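Local coordinates for protein-S-isoprenylcysteine O-methyltransferase (Tribolium castaneum, PDB 5V7P), which methylates the C-terminal carboxylate of isoprenylated cysteines in proteins, using S-adenosyl-L-methionine as methyl donor at the endoplasmic reticulum membrane, at residues W139-I144 / L226-C231; A85-Q90 / L152-W157; C190-D195 / L255-Q260. All blocks are in the same frame, centred on the assembly; numbering follows the deposited sequence. Where two conformers were deposited one is given.

Contact 1 of 3, residues W139-I144 / L226-C231. With D10 (decane), chain J; D10 (decane), chain I; UND (undecane), chain K.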
loop_
_atom_site.group_PDB
_atom_site.type_symbol
_atom_site.label_atom_id
_atom_site.label_comp_id
_atom_site.label_asym_id
_atom_site.label_seq_id
_atom_site.Cartn_x
_atom_site.Cartn_y
_atom_site.Cartn_z
ATOM N N TRP A 139 -0.985 -17.943 -4.000
ATOM C CA TRP A 139 -1.137 -18.589 -5.298
ATOM C C TRP A 139 -0.777 -20.066 -5.217
ATOM O O TRP A 139 -1.471 -20.911 -5.793
ATOM C CB TRP A 139 -0.263 -17.897 -6.345
ATOM C CG TRP A 139 -0.510 -16.433 -6.493
ATOM C CD1 TRP A 139 -1.577 -15.723 -6.024
ATOM C CD2 TRP A 139 0.339 -15.490 -7.157
ATOM N NE1 TRP A 139 -1.445 -14.396 -6.357
ATOM C CE2 TRP A 139 -0.276 -14.227 -7.052
ATOM C CE3 TRP A 139 1.560 -15.592 -7.829
ATOM C CZ2 TRP A 139 0.289 -13.076 -7.595
ATOM C CZ3 TRP A 139 2.120 -14.448 -8.368
ATOM C CH2 TRP A 139 1.483 -13.207 -8.247
ATOM N N VAL A 140 0.308 -20.398 -4.512
ATOM C CA VAL A 140 0.733 -21.790 -4.444
ATOM C C VAL A 140 -0.250 -22.603 -3.611
ATOM O O VAL A 140 -0.564 -23.751 -3.946
ATOM C CB VAL A 140 2.172 -21.897 -3.899
ATOM C CG1 VAL A 140 3.112 -20.992 -4.687
ATOM C CG2 VAL A 140 2.227 -21.571 -2.416
ATOM N N GLU A 141 -0.761 -22.024 -2.522
ATOM C CA GLU A 141 -1.766 -22.726 -1.732
ATOM C C GLU A 141 -2.970 -23.079 -2.591
ATOM O O GLU A 141 -3.436 -24.224 -2.588
ATOM C CB GLU A 141 -2.205 -21.886 -0.531
ATOM C CG GLU A 141 -3.270 -22.588 0.312
ATOM C CD GLU A 141 -3.792 -21.757 1.461
ATOM O OE1 GLU A 141 -3.243 -20.667 1.716
ATOM O OE2 GLU A 141 -4.762 -22.199 2.109
ATOM N N PHE A 142 -3.490 -22.102 -3.336
ATOM C CA PHE A 142 -4.657 -22.354 -4.171
ATOM C C PHE A 142 -4.411 -23.524 -5.115
ATOM O O PHE A 142 -5.184 -24.489 -5.139
ATOM C CB PHE A 142 -5.025 -21.097 -4.961
ATOM C CG PHE A 142 -6.199 -21.288 -5.884
ATOM C CD1 PHE A 142 -7.493 -21.097 -5.428
ATOM C CD2 PHE A 142 -6.008 -21.668 -7.203
ATOM C CE1 PHE A 142 -8.575 -21.278 -6.270
ATOM C CE2 PHE A 142 -7.086 -21.850 -8.049
ATOM C CZ PHE A 142 -8.371 -21.655 -7.583
ATOM N N PHE A 143 -3.323 -23.468 -5.884
ATOM C CA PHE A 143 -3.102 -24.461 -6.928
ATOM C C PHE A 143 -2.665 -25.810 -6.367
ATOM O O PHE A 143 -2.988 -26.848 -6.953
ATOM C CB PHE A 143 -2.079 -23.940 -7.936
ATOM C CG PHE A 143 -2.624 -22.867 -8.830
ATOM C CD1 PHE A 143 -3.503 -23.185 -9.852
ATOM C CD2 PHE A 143 -2.282 -21.540 -8.635
ATOM C CE1 PHE A 143 -4.020 -22.202 -10.669
ATOM C CE2 PHE A 143 -2.794 -20.552 -9.449
ATOM C CZ PHE A 143 -3.667 -20.883 -10.468
ATOM N N ILE A 144 -1.941 -25.825 -5.247
ATOM C CA ILE A 144 -1.672 -27.090 -4.569
ATOM C C ILE A 144 -2.966 -27.663 -4.006
ATOM O O ILE A 144 -3.250 -28.858 -4.149
ATOM C CB ILE A 144 -0.607 -26.901 -3.471
ATOM C CG1 ILE A 144 0.758 -26.630 -4.112
ATOM C CG2 ILE A 144 -0.535 -28.133 -2.559
ATOM C CD1 ILE A 144 1.891 -26.389 -3.120
ATOM N N LEU A 226 -10.451 -17.010 -2.817
ATOM C CA LEU A 226 -9.624 -18.168 -3.133
ATOM C C LEU A 226 -9.962 -19.395 -2.296
ATOM O O LEU A 226 -9.482 -20.488 -2.617
ATOM C CB LEU A 226 -8.145 -17.802 -2.936
ATOM C CG LEU A 226 -7.233 -17.543 -4.140
ATOM C CD1 LEU A 226 -7.980 -17.092 -5.386
ATOM C CD2 LEU A 226 -6.189 -16.502 -3.766
ATOM N N ILE A 227 -10.766 -19.248 -1.246
ATOM C CA ILE A 227 -11.038 -20.342 -0.320
ATOM C C ILE A 227 -9.707 -20.961 0.097
ATOM O O ILE A 227 -9.489 -22.167 -0.062
ATOM C CB ILE A 227 -11.984 -21.389 -0.942
ATOM C CG1 ILE A 227 -13.199 -20.688 -1.567
ATOM C CG2 ILE A 227 -12.427 -22.398 0.120
ATOM C CD1 ILE A 227 -14.265 -21.620 -2.123
ATOM N N ASN A 228 -8.802 -20.127 0.619
ATOM C CA ASN A 228 -7.511 -20.575 1.119
ATOM C C ASN A 228 -7.574 -20.655 2.640
ATOM O O ASN A 228 -7.469 -19.619 3.314
ATOM C CB ASN A 228 -6.399 -19.617 0.677
ATOM C CG ASN A 228 -5.943 -19.863 -0.750
ATOM O OD1 ASN A 228 -6.122 -20.951 -1.294
ATOM N ND2 ASN A 228 -5.338 -18.850 -1.358
ATOM N N PRO A 229 -7.734 -21.843 3.235
ATOM C CA PRO A 229 -7.870 -21.912 4.700
ATOM C C PRO A 229 -6.617 -21.510 5.460
ATOM O O PRO A 229 -6.718 -21.174 6.646
ATOM C CB PRO A 229 -8.229 -23.383 4.953
ATOM C CG PRO A 229 -7.725 -24.113 3.760
ATOM C CD PRO A 229 -7.862 -23.169 2.606
ATOM N N LEU A 230 -5.443 -21.533 4.832
ATOM C CA LEU A 230 -4.227 -21.117 5.521
ATOM C C LEU A 230 -3.994 -19.614 5.426
ATOM O O LEU A 230 -3.561 -18.991 6.402
ATOM C CB LEU A 230 -3.015 -21.863 4.954
ATOM C CG LEU A 230 -3.045 -23.392 5.035
ATOM C CD1 LEU A 230 -1.787 -23.974 4.405
ATOM C CD2 LEU A 230 -3.192 -23.870 6.475
ATOM N N CYS A 231 -4.282 -19.013 4.272
ATOM C CA CYS A 231 -3.979 -17.600 4.075
ATOM C C CYS A 231 -4.993 -16.686 4.750
ATOM O O CYS A 231 -4.647 -15.555 5.109
ATOM C CB CYS A 231 -3.911 -17.278 2.582
ATOM S SG CYS A 231 -2.303 -17.628 1.822
HETATM C C1 D10 J . -0.783 -16.220 -11.426
HETATM C C2 D10 J . -0.481 -14.727 -11.542
HETATM C C3 D10 J . -1.524 -13.917 -10.772
HETATM C C4 D10 J . -1.173 -12.435 -10.876
HETATM C C5 D10 J . -2.179 -11.597 -10.091
HETATM C C6 D10 J . -1.736 -10.136 -10.123
HETATM C C7 D10 J . -2.767 -9.265 -9.411
HETATM C C8 D10 J . -2.157 -7.896 -9.106
HETATM C C9 D10 J . -1.904 -7.146 -10.412
HETATM C C3 D10 I . 4.840 -16.973 -10.094
HETATM C C4 D10 I . 4.653 -18.297 -9.356
HETATM C C5 D10 I . 3.196 -18.746 -9.456
HETATM C C6 D10 I . 3.020 -20.072 -8.719
HETATM C C7 D10 I . 1.568 -20.532 -8.828
HETATM C C8 D10 I . 1.441 -21.951 -8.282
HETATM C C1 UND K . 2.329 -16.509 4.381
HETATM C C2 UND K . 2.238 -17.881 5.043
HETATM C C3 UND K . 0.926 -18.557 4.646
HETATM C C4 UND K . 1.076 -20.080 4.638
HETATM C C5 UND K . 0.583 -20.653 3.309
HETATM C C6 UND K . 1.245 -22.003 3.034
HETATM C C7 UND K . 1.255 -22.253 1.527
HETATM C C8 UND K . 1.959 -23.574 1.227
HETATM C C9 UND K . 1.047 -24.742 1.608
HETATM C C10 UND K . 0.654 -25.539 0.364
HETATM C C11 UND K . -0.674 -26.254 0.614
#

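Contact 2 of 3, residues A85-Q90 / L152-W157. With MPG ([(Z)-octadec-9-enyl] (2R)-2,3-bis(oxidanyl)propanoate), chain S; D10 (decane), chain N.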
loop_
_atom_site.group_PDB
_atom_site.type_symbol
_atom_site.label_atom_id
_atom_site.label_comp_id
_atom_site.label_asym_id
_atom_site.label_seq_id
_atom_site.Cartn_x
_atom_site.Cartn_y
_atom_site.Cartn_z
ATOM N N ALA A 85 -12.679 -21.364 -17.584
ATOM C CA ALA A 85 -11.802 -22.354 -16.985
ATOM C C ALA A 85 -12.616 -23.416 -16.249
ATOM O O ALA A 85 -13.802 -23.218 -15.967
ATOM C CB ALA A 85 -10.820 -21.686 -16.026
ATOM N N PRO A 86 -12.009 -24.556 -15.936
ATOM C CA PRO A 86 -12.725 -25.582 -15.189
ATOM C C PRO A 86 -13.213 -25.033 -13.864
ATOM O O PRO A 86 -12.598 -24.115 -13.288
ATOM C CB PRO A 86 -11.676 -26.682 -14.991
ATOM C CG PRO A 86 -10.696 -26.476 -16.085
ATOM C CD PRO A 86 -10.655 -25.002 -16.322
ATOM N N PRO A 87 -14.308 -25.576 -13.324
ATOM C CA PRO A 87 -14.767 -25.121 -12.002
ATOM C C PRO A 87 -13.698 -25.253 -10.937
ATOM O O PRO A 87 -13.765 -24.561 -9.914
ATOM C CB PRO A 87 -15.972 -26.025 -11.714
ATOM C CG PRO A 87 -15.736 -27.244 -12.539
ATOM C CD PRO A 87 -15.040 -26.772 -13.781
ATOM N N ASN A 88 -12.717 -26.131 -11.150
ATOM C CA ASN A 88 -11.587 -26.251 -10.240
ATOM C C ASN A 88 -10.778 -24.958 -10.171
ATOM O O ASN A 88 -10.108 -24.702 -9.165
ATOM C CB ASN A 88 -10.706 -27.414 -10.703
ATOM C CG ASN A 88 -9.620 -27.752 -9.717
ATOM O OD1 ASN A 88 -9.801 -27.622 -8.507
ATOM N ND2 ASN A 88 -8.472 -28.182 -10.225
ATOM N N ILE A 89 -10.830 -24.144 -11.222
ATOM C CA ILE A 89 -9.941 -22.997 -11.357
ATOM C C ILE A 89 -10.677 -21.665 -11.417
ATOM O O ILE A 89 -10.067 -20.631 -11.099
ATOM C CB ILE A 89 -9.047 -23.155 -12.607
ATOM C CG1 ILE A 89 -8.458 -24.571 -12.684
ATOM C CG2 ILE A 89 -7.933 -22.109 -12.617
ATOM C CD1 ILE A 89 -7.583 -24.958 -11.504
ATOM N N GLN A 90 -11.955 -21.638 -11.802
ATOM C CA GLN A 90 -12.637 -20.373 -12.066
ATOM C C GLN A 90 -12.472 -19.375 -10.928
ATOM O O GLN A 90 -12.461 -18.162 -11.163
ATOM C CB GLN A 90 -14.121 -20.631 -12.325
ATOM C CG GLN A 90 -14.392 -21.358 -13.629
ATOM C CD GLN A 90 -15.854 -21.704 -13.811
ATOM O OE1 GLN A 90 -16.519 -22.150 -12.877
ATOM N NE2 GLN A 90 -16.363 -21.495 -15.018
ATOM N N LEU A 152 -12.711 -28.363 -2.916
ATOM C CA LEU A 152 -12.594 -27.202 -2.039
ATOM C C LEU A 152 -12.822 -25.907 -2.808
ATOM O O LEU A 152 -13.527 -25.010 -2.332
ATOM C CB LEU A 152 -11.219 -27.194 -1.369
ATOM C CG LEU A 152 -10.896 -26.011 -0.450
ATOM C CD1 LEU A 152 -11.776 -26.026 0.785
ATOM C CD2 LEU A 152 -9.429 -26.030 -0.063
ATOM N N LYS A 153 -12.235 -25.788 -3.997
ATOM C CA LYS A 153 -12.369 -24.580 -4.801
ATOM C C LYS A 153 -13.645 -24.562 -5.630
ATOM O O LYS A 153 -13.909 -23.562 -6.309
ATOM C CB LYS A 153 -11.157 -24.427 -5.724
ATOM C CG LYS A 153 -9.814 -24.619 -5.029
ATOM C CD LYS A 153 -9.636 -23.677 -3.843
ATOM C CE LYS A 153 -8.248 -23.816 -3.240
ATOM N NZ LYS A 153 -8.056 -22.945 -2.053
ATOM N N GLU A 154 -14.436 -25.632 -5.596
ATOM C CA GLU A 154 -15.715 -25.686 -6.288
ATOM C C GLU A 154 -16.874 -25.232 -5.410
ATOM O O GLU A 154 -18.033 -25.361 -5.817
ATOM C CB GLU A 154 -15.974 -27.105 -6.798
ATOM C CG GLU A 154 -15.119 -27.495 -7.998
ATOM C CD GLU A 154 -15.185 -28.977 -8.308
ATOM O OE1 GLU A 154 -14.153 -29.663 -8.155
ATOM O OE2 GLU A 154 -16.270 -29.459 -8.696
ATOM N N ILE A 155 -16.588 -24.705 -4.223
ATOM C CA ILE A 155 -17.638 -24.188 -3.328
ATOM C C ILE A 155 -17.792 -22.713 -3.679
ATOM O O ILE A 155 -17.307 -21.810 -2.993
ATOM C CB ILE A 155 -17.300 -24.414 -1.850
ATOM C CG1 ILE A 155 -16.941 -25.885 -1.604
ATOM C CG2 ILE A 155 -18.478 -23.997 -0.979
ATOM C CD1 ILE A 155 -16.370 -26.159 -0.227
ATOM N N HIS A 156 -18.503 -22.460 -4.781
ATOM C CA HIS A 156 -18.542 -21.119 -5.351
ATOM C C HIS A 156 -19.275 -20.126 -4.455
ATOM O O HIS A 156 -18.926 -18.939 -4.442
ATOM C CB HIS A 156 -19.186 -21.165 -6.736
ATOM C CG HIS A 156 -18.311 -21.775 -7.788
ATOM N ND1 HIS A 156 -17.087 -22.340 -7.500
ATOM C CD2 HIS A 156 -18.480 -21.906 -9.125
ATOM C CE1 HIS A 156 -16.541 -22.795 -8.614
ATOM N NE2 HIS A 156 -17.366 -22.544 -9.615
ATOM N N TRP A 157 -20.282 -20.576 -3.701
ATOM C CA TRP A 157 -21.013 -19.645 -2.845
ATOM C C TRP A 157 -20.108 -19.062 -1.768
ATOM O O TRP A 157 -20.263 -17.893 -1.396
ATOM C CB TRP A 157 -22.230 -20.329 -2.213
ATOM C CG TRP A 157 -21.908 -21.503 -1.341
ATOM C CD1 TRP A 157 -21.855 -22.814 -1.718
ATOM C CD2 TRP A 157 -21.603 -21.478 0.060
ATOM N NE1 TRP A 157 -21.535 -23.604 -0.642
ATOM C CE2 TRP A 157 -21.373 -22.809 0.461
ATOM C CE3 TRP A 157 -21.501 -20.460 1.012
ATOM C CZ2 TRP A 157 -21.046 -23.147 1.772
ATOM C CZ3 TRP A 157 -21.175 -20.799 2.314
ATOM C CH2 TRP A 157 -20.952 -22.130 2.681
HETATM C C2 MPG S . -19.656 -16.143 -13.916
HETATM C C3 MPG S . -18.503 -15.147 -13.810
HETATM C C4 MPG S . -18.948 -13.773 -14.311
HETATM C C5 MPG S . -19.651 -13.019 -13.187
HETATM C C6 MPG S . -18.611 -12.432 -12.232
HETATM C C7 MPG S . -19.291 -11.634 -11.117
HETATM C C8 MPG S . -20.207 -12.506 -10.258
HETATM C C9 MPG S . -19.408 -13.662 -9.658
HETATM C C10 MPG S . -19.988 -14.655 -9.018
HETATM C C11 MPG S . -21.500 -14.746 -8.822
HETATM C C12 MPG S . -22.089 -15.696 -9.861
HETATM C C13 MPG S . -23.590 -15.440 -9.991
HETATM C C14 MPG S . -24.250 -15.556 -8.616
HETATM O O1 MPG S . -18.528 -17.316 -12.160
HETATM C C1 MPG S . -19.215 -17.500 -13.366
HETATM C CXD MPG S . -16.858 -18.357 -10.560
HETATM O O2 MPG S . -16.348 -19.630 -10.272
HETATM C C21 MPG S . -17.470 -17.746 -9.301
HETATM O O3 MPG S . -17.904 -18.769 -8.446
HETATM O O4 MPG S . -18.233 -19.536 -12.070
HETATM C CX3 MPG S . -17.922 -18.470 -11.653
HETATM C C3 D10 N . -25.775 -20.573 -1.279
HETATM C C4 D10 N . -25.530 -21.242 0.071
HETATM C C5 D10 N . -25.292 -22.737 -0.137
HETATM C C6 D10 N . -25.016 -23.400 1.212
HETATM C C7 D10 N . -24.784 -24.896 1.011
#

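Contact 3 of 3, residues C190-D195 / L255-Q260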
loop_
_atom_site.group_PDB
_atom_site.type_symbol
_atom_site.label_atom_id
_atom_site.label_comp_id
_atom_site.label_asym_id
_atom_site.label_seq_id
_atom_site.Cartn_x
_atom_site.Cartn_y
_atom_site.Cartn_z
ATOM N N CYS A 190 3.849 13.512 8.801
ATOM C CA CYS A 190 4.302 13.909 10.126
ATOM C C CYS A 190 4.288 15.418 10.328
ATOM O O CYS A 190 4.450 15.876 11.463
ATOM C CB CYS A 190 5.717 13.382 10.383
ATOM S SG CYS A 190 6.981 14.183 9.403
ATOM N N GLU A 191 4.109 16.195 9.263
ATOM C CA GLU A 191 4.019 17.645 9.346
ATOM C C GLU A 191 2.670 18.100 8.813
ATOM O O GLU A 191 2.141 17.527 7.855
ATOM C CB GLU A 191 5.153 18.316 8.563
ATOM C CG GLU A 191 6.522 18.111 9.189
ATOM C CD GLU A 191 7.624 18.835 8.439
ATOM O OE1 GLU A 191 7.434 19.141 7.245
ATOM O OE2 GLU A 191 8.682 19.097 9.050
ATOM N N LYS A 192 2.117 19.135 9.441
ATOM C CA LYS A 192 0.799 19.642 9.081
ATOM C C LYS A 192 0.919 20.593 7.895
ATOM O O LYS A 192 1.617 21.609 7.975
ATOM C CB LYS A 192 0.165 20.356 10.271
ATOM C CG LYS A 192 -1.294 20.743 10.073
ATOM C CD LYS A 192 -1.616 22.035 10.802
ATOM C CE LYS A 192 -3.108 22.192 11.034
ATOM N NZ LYS A 192 -3.583 21.316 12.137
ATOM N N SER A 193 0.240 20.264 6.801
ATOM C CA SER A 193 0.161 21.174 5.670
ATOM C C SER A 193 -0.751 22.350 6.005
ATOM O O SER A 193 -1.693 22.230 6.793
ATOM C CB SER A 193 -0.365 20.445 4.433
ATOM O OG SER A 193 0.365 19.256 4.193
ATOM N N SER A 194 -0.466 23.497 5.391
ATOM C CA SER A 194 -1.267 24.691 5.633
ATOM C C SER A 194 -2.696 24.562 5.122
ATOM O O SER A 194 -3.500 25.470 5.358
ATOM C CB SER A 194 -0.596 25.906 4.991
ATOM O OG SER A 194 -0.409 25.709 3.600
ATOM N N ASP A 195 -3.030 23.470 4.430
ATOM C CA ASP A 195 -4.384 23.225 3.951
ATOM C C ASP A 195 -4.980 21.948 4.530
ATOM O O ASP A 195 -6.068 21.539 4.111
ATOM C CB ASP A 195 -4.399 23.150 2.423
ATOM C CG ASP A 195 -3.545 22.019 1.890
ATOM O OD1 ASP A 195 -2.348 21.960 2.242
ATOM O OD2 ASP A 195 -4.077 21.179 1.134
ATOM N N LEU A 255 -3.022 14.166 16.557
ATOM C CA LEU A 255 -3.248 14.898 17.798
ATOM C C LEU A 255 -2.424 16.178 17.841
ATOM O O LEU A 255 -2.903 17.216 18.315
ATOM C CB LEU A 255 -2.925 14.008 18.999
ATOM C CG LEU A 255 -4.011 13.000 19.386
ATOM C CD1 LEU A 255 -3.475 11.998 20.388
ATOM C CD2 LEU A 255 -5.235 13.712 19.953
ATOM N N SER A 256 -1.185 16.127 17.352
ATOM C CA SER A 256 -0.375 17.335 17.261
ATOM C C SER A 256 -0.886 18.282 16.185
ATOM O O SER A 256 -0.609 19.484 16.252
ATOM C CB SER A 256 1.083 16.969 16.981
ATOM O OG SER A 256 1.224 16.404 15.689
ATOM N N PHE A 257 -1.624 17.770 15.200
ATOM C CA PHE A 257 -2.194 18.622 14.161
ATOM C C PHE A 257 -3.419 19.373 14.670
ATOM O O PHE A 257 -3.504 20.599 14.539
ATOM C CB PHE A 257 -2.575 17.784 12.935
ATOM C CG PHE A 257 -1.405 17.180 12.202
ATOM C CD1 PHE A 257 -0.099 17.501 12.534
ATOM C CD2 PHE A 257 -1.625 16.288 11.163
ATOM C CE1 PHE A 257 0.962 16.940 11.847
ATOM C CE2 PHE A 257 -0.569 15.726 10.475
ATOM C CZ PHE A 257 0.725 16.050 10.816
ATOM N N PHE A 258 -4.377 18.651 15.249
ATOM C CA PHE A 258 -5.679 19.211 15.575
ATOM C C PHE A 258 -5.989 19.198 17.065
ATOM O O PHE A 258 -7.082 19.627 17.458
ATOM C CB PHE A 258 -6.772 18.454 14.808
ATOM C CG PHE A 258 -6.495 18.327 13.336
ATOM C CD1 PHE A 258 -6.565 19.433 12.505
ATOM C CD2 PHE A 258 -6.159 17.104 12.783
ATOM C CE1 PHE A 258 -6.308 19.320 11.152
ATOM C CE2 PHE A 258 -5.902 16.985 11.431
ATOM C CZ PHE A 258 -5.977 18.096 10.615
ATOM N N GLY A 259 -5.073 18.719 17.900
ATOM C CA GLY A 259 -5.235 18.855 19.340
ATOM C C GLY A 259 -6.539 18.262 19.836
ATOM O O GLY A 259 -6.868 17.102 19.565
ATOM N N GLN A 260 -7.296 19.072 20.583
ATOM C CA GLN A 260 -8.504 18.576 21.233
ATOM C C GLN A 260 -9.574 18.181 20.224
ATOM O O GLN A 260 -10.414 17.326 20.523
ATOM C CB GLN A 260 -9.054 19.632 22.194
ATOM C CG GLN A 260 -10.229 19.158 23.044
ATOM C CD GLN A 260 -9.825 18.111 24.061
ATOM O OE1 GLN A 260 -8.713 18.134 24.585
ATOM N NE2 GLN A 260 -10.729 17.178 24.340
#

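Contact 1 of 3, residues W139-I144 / L226-C231
E141, on helix 129-148, reaches across to L230 and C231 where helix 231-258 begins. It meets a short loop joining helix 210-225 to helix 231-258: I227 leaves the first of these with positive phi in a Schellman motif. CG of E141 is anti to the backbone N (chi1 179°) and the chain beyond it is extended, which carries the carboxylate straight into the turn. E141 OE2 accepts a hydrogen bond from L230 N at 2.9 Å, received on the syn side and nearly straight, with an N-H...O angle of 162°. E141 OE1 takes a weak, bent bond from C231 N at 3.2 Å, so the L230 N-H is the main hold on the carboxylate. E141 and N228 run past one another in opposite directions with their flat groups stacked, carboxylate and amide planes only 23° apart; N228 CB lies 3.4 Å from E141 OE2. The amide is fixed from outside, since OD1 accepts from K153 NZ and ND2 donates to Q223 OE1. E145 brings a second carboxylate close to OE2 of E141, which may raise the proton affinity of one acid, though the salt bridge from K153 to E145 probably offsets part of this.

One residue on, F142 presents an edge rather than a face. Its CD1 comes within 3.5 Å of L226 O, which lies near the ring plane, and within 3.8 Å of L226 CG, the two side chains crossing at about a right angle. W139 and F143 point away from the loop and meet alkanes: one decane covers a face of the W139 indole, with CZ2 3.6 Å from its C4, and a second lies beside F143. An undecane runs past L230 and I144, its terminal C11 ending 3.7 Å from I144 CG2.

Contact 2 of 3, residues A85-Q90 / L152-W157
H156 faces P87 and Q90 from the first turn of helix 156-180, where that helix meets, probably on the lumenal side, the two-proline turn (P86, P87) before helix 90-113. I155, at the N-cap position and centre of an inverse gamma turn, comes just before it. CB of H156 starts 3.2 Å from O3 of the bound monoacylglycerol analogue, and CG is slightly closer to O3, at 3.1 Å. With CG anti to the carbonyl carbon (chi1 -73°), the ring is directed toward P87 and beneath the lipid head group: CD2 meets both hydroxyl oxygens, and O2 stands 3.1 Å above the ring plane, displaced toward the rim. The far edge turns to protein, H156 CE1 approaching P87 O at 3.5 Å with that oxygen near the ring plane. NE2 of H156 lies 3.2 Å from lipid O2. Alongside, N88 O rests 3.6 Å from K153 CB, while the amine of K153 departs to I227 O. Replacing the imidazole with an alanine here would probably leave the lipid hydroxyls without the flat surface beneath them and open a gap beside P87 O. The contacts are mostly van der Waals, and the polar lipid head, touching Q90 CB and H156, bridges the segments.

Contact 3 of 3, residues C190-D195 / L255-Q260
CB of K192 sits over one face of the F257 ring, the two side chains sliding past each other in opposite directions. The evidence is a CH-pi contact: CB of K192 is 4.0 Å from the F257 ring centroid and 24° off the ring normal. The peptide chain before the lysine meets the ring's outer end, where F257 CZ is 3.5 Å from E191 C; the carbonyl carbon of C190 lies at the ring edge, close to its plane. Beyond CG the lysine chain is bent, and the turn about chi4 (76°) brings K192 NZ back over the end of the helix, to 3.5 Å from F258 CE1. K192 NZ also sits 2.5 Å from F257 O, too short for its detail to be trusted.

F257 and F258 stand on the last turn of helix 231-258, in what is probably the cytoplasmic part of an isoprenylcysteine carboxyl methyltransferase, where the loop that carries cofactor-binding residues passes over it. The helix stops at G259, whose positive phi (56°) breaks the helical path after its N has bonded to L255 O at 2.7 Å. F257 CB covers a face of the F258 ring, 3.6 Å above its plane. Further out, F258 meets the ring of H196 edge-to-face, and H196 binds S-adenosyl-L-methionine. The side chain of F257 comes within about 4 Å of the bound S-adenosyl-L-homocysteine at nearest atoms and about 5 Å from that of Q189, another cofactor-binding residue. C190 and E191 also pack against a chain of a different protein in the assembly.

In the fold
Contacts 1 and 2 adjoin, their centres about 12 Å apart, whereas contact 3 lies across the chain's centre, its own centre about 43 Å from that of contact 1 and about 49 Å from that of contact 2. Along the sequence contact 2 opens at 85-90, contact 1 at 139-144; contact 2 closes at 152-157 before 226-231 completes contact 1, and contact 3 spans 190-195 to 255-260. K153 NZ of contact 2 joins the neighbours, 2.6 Å from I227 O of contact 1. Helix 231-258 starts in contact 1 and ends in contact 3, linking what is probably the lumenal end of the all-helical bundle to the probably cytoplasmic cofactor site.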